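Neutral ceramidase (Pseudomonas aeruginosa, PDB 2ZXC) hydrolyses the N-acyl bond of ceramides in a zinc-dependent reaction to give sphingosine and a free fatty acid, and also catalyses the reverse synthesis. Local coordinates at residues A446-T451 with G462-Y467. Numbering follows the deposited sequence.
With ZN (zinc ion), chain C; 2ED (N-[(1R,2R,3E)-2-hydroxy-1-(hydroxymethyl)heptadec-3-en-1-yl]acetamide), chain D.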
loop_
_atom_site.group_PDB
_atom_site.type_symbol
_atom_site.label_atom_id
_atom_site.label_comp_id
_atom_site.label_asym_id
_atom_site.label_seq_id
_atom_site.Cartn_x
_atom_site.Cartn_y
_atom_site.Cartn_z
ATOM N N ALA A 446 3.191 -1.031 -12.400
ATOM C CA ALA A 446 3.247 -0.598 -13.788
ATOM C C ALA A 446 1.938 0.075 -14.193
ATOM O O ALA A 446 1.356 -0.228 -15.230
ATOM C CB ALA A 446 3.541 -1.789 -14.701
ATOM N N SER A 447 1.480 0.981 -13.341
ATOM C CA SER A 447 0.273 1.744 -13.579
ATOM C C SER A 447 -1.007 0.944 -13.732
ATOM O O SER A 447 -1.245 -0.015 -12.990
ATOM C CB SER A 447 0.477 2.653 -14.792
ATOM O OG SER A 447 1.527 3.575 -14.544
ATOM N N TYR A 448 -1.824 1.328 -14.708
ATOM C CA TYR A 448 -3.119 0.695 -14.910
ATOM C C TYR A 448 -3.301 -0.300 -16.040
ATOM O O TYR A 448 -2.618 -0.264 -17.065
ATOM C CB TYR A 448 -4.191 1.771 -15.057
ATOM C CG TYR A 448 -4.452 2.556 -13.798
ATOM C CD1 TYR A 448 -3.578 3.558 -13.373
ATOM C CD2 TYR A 448 -5.581 2.296 -13.028
ATOM C CE1 TYR A 448 -3.841 4.286 -12.204
ATOM C CE2 TYR A 448 -5.845 3.006 -11.869
ATOM C CZ TYR A 448 -4.983 3.997 -11.470
ATOM O OH TYR A 448 -5.322 4.729 -10.363
ATOM N N VAL A 449 -4.261 -1.191 -15.833
ATOM C CA VAL A 449 -4.602 -2.193 -16.822
ATOM C C VAL A 449 -6.103 -2.124 -17.044
ATOM O O VAL A 449 -6.908 -2.249 -16.117
ATOM C CB VAL A 449 -4.222 -3.608 -16.376
ATOM C CG1 VAL A 449 -4.585 -4.590 -17.478
ATOM C CG2 VAL A 449 -2.732 -3.684 -16.072
ATOM N N THR A 450 -6.472 -1.903 -18.293
ATOM C CA THR A 450 -7.862 -1.798 -18.661
ATOM C C THR A 450 -8.153 -2.828 -19.752
ATOM O O THR A 450 -7.238 -3.280 -20.440
ATOM C CB THR A 450 -8.139 -0.367 -19.149
ATOM O OG1 THR A 450 -9.531 -0.215 -19.414
ATOM C CG2 THR A 450 -7.347 -0.068 -20.402
ATOM N N THR A 451 -9.410 -3.239 -19.887
ATOM C CA THR A 451 -9.749 -4.196 -20.936
ATOM C C THR A 451 -9.646 -3.463 -22.267
ATOM O O THR A 451 -9.687 -2.233 -22.304
ATOM C CB THR A 451 -11.188 -4.714 -20.814
ATOM O OG1 THR A 451 -12.099 -3.623 -20.980
ATOM C CG2 THR A 451 -11.412 -5.372 -19.467
ATOM N N GLY A 462 -7.530 4.031 -18.752
ATOM C CA GLY A 462 -7.091 3.700 -20.095
ATOM C C GLY A 462 -5.878 4.524 -20.480
ATOM O O GLY A 462 -4.913 4.007 -21.041
ATOM N N GLY A 463 -5.925 5.814 -20.171
ATOM C CA GLY A 463 -4.810 6.683 -20.488
ATOM C C GLY A 463 -3.549 6.206 -19.791
ATOM O O GLY A 463 -2.437 6.421 -20.277
ATOM N N SER A 464 -3.722 5.543 -18.650
ATOM C CA SER A 464 -2.580 5.050 -17.903
ATOM C C SER A 464 -2.318 3.568 -18.067
ATOM O O SER A 464 -1.686 2.942 -17.217
ATOM C CB SER A 464 -2.730 5.399 -16.431
ATOM O OG SER A 464 -2.580 6.797 -16.268
ATOM N N THR A 465 -2.817 3.003 -19.160
ATOM C CA THR A 465 -2.573 1.602 -19.465
ATOM C C THR A 465 -1.390 1.719 -20.418
ATOM O O THR A 465 -1.543 1.846 -21.631
ATOM C CB THR A 465 -3.802 0.955 -20.124
ATOM O OG1 THR A 465 -4.862 0.894 -19.160
ATOM C CG2 THR A 465 -3.485 -0.450 -20.606
ATOM N N LEU A 466 -0.209 1.717 -19.809
ATOM C CA LEU A 466 1.086 1.898 -20.462
ATOM C C LEU A 466 1.426 1.218 -21.771
ATOM O O LEU A 466 1.882 1.868 -22.712
ATOM C CB LEU A 466 2.211 1.559 -19.474
ATOM C CG LEU A 466 2.261 2.285 -18.128
ATOM C CD1 LEU A 466 3.505 1.828 -17.359
ATOM C CD2 LEU A 466 2.303 3.792 -18.346
ATOM N N TYR A 467 1.213 -0.088 -21.839
ATOM C CA TYR A 467 1.620 -0.839 -23.011
ATOM C C TYR A 467 0.658 -1.005 -24.176
ATOM O O TYR A 467 0.832 -1.904 -24.992
ATOM C CB TYR A 467 2.140 -2.190 -22.533
ATOM C CG TYR A 467 3.063 -2.033 -21.335
ATOM C CD1 TYR A 467 4.361 -1.543 -21.482
ATOM C CD2 TYR A 467 2.610 -2.310 -20.049
ATOM C CE1 TYR A 467 5.183 -1.328 -20.364
ATOM C CE2 TYR A 467 3.411 -2.101 -18.937
ATOM C CZ TYR A 467 4.695 -1.608 -19.096
ATOM O OH TYR A 467 5.471 -1.379 -17.977
HETATM ZN ZN ZN C . -4.826 3.793 -8.179
HETATM O O2 2ED D . -4.989 7.661 -9.357
HETATM O O3 2ED D . -3.794 12.023 -8.614
HETATM O O1 2ED D . -6.498 9.838 -11.294
HETATM C C1 2ED D . -5.444 10.355 -9.185
HETATM C C2 2ED D . -6.613 10.647 -10.118
HETATM C C3 2ED D . -6.594 12.106 -10.507
HETATM C C4 2ED D . -7.028 12.480 -11.707
HETATM C C5 2ED D . -7.541 11.446 -12.680
HETATM C C6 2ED D . -7.901 12.117 -13.988
HETATM C C18 2ED D . -5.668 8.062 -8.426
HETATM C C19 2ED D . -6.246 7.134 -7.398
HETATM N N 2ED D . -5.945 9.353 -8.257
HETATM C C 2ED D . -5.119 11.566 -8.319
HETATM O O HOH W 1 -0.039 -0.096 -17.534
HETATM O O HOH W 2 -4.264 5.579 -7.715
#
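Tyr448 packs against Ser464 at the root of its side chain and reaches the zinc ion with its tip. Its CB rests 3.5 Å from Ser464 O. The same carbonyl accepts the backbone hydrogen bond from Tyr448 N, at 3.0 Å. With CG anti to the carbonyl carbon (chi1 -68°), the ring leaves the backbone past Ser464, whose CB approaches CD1 obliquely at 3.7 Å. At the far end, OH binds the zinc ion at 2.4 Å; His97, His204, Glu411 and a water complete the site, and Arg160 hydrogen-bonds to the same phenol oxygen. The ceramide amide oxygen O2 lies at the ring's edge, 3.1 Å from Tyr448 OH. Strand 448-449 pairs in parallel with strand 411-412, so two zinc ligands come from one small sheet, and 462-467, where helix 460-463 ends, lies against the backbone of 446-451. Here Tyr448 O receives a CA-H...O contact from Thr465 CA (3.0 Å). A water between the segments lies within hydrogen-bonding distance of both Tyr448 O and Ala446 O and accepts from Leu466 N. Farther along, Thr450 and Thr465 cross at about a right angle, CG2 of the former against OG1 of the latter, their hydroxyls bonded to Glu454 and the carbonyl of Glu461, respectively.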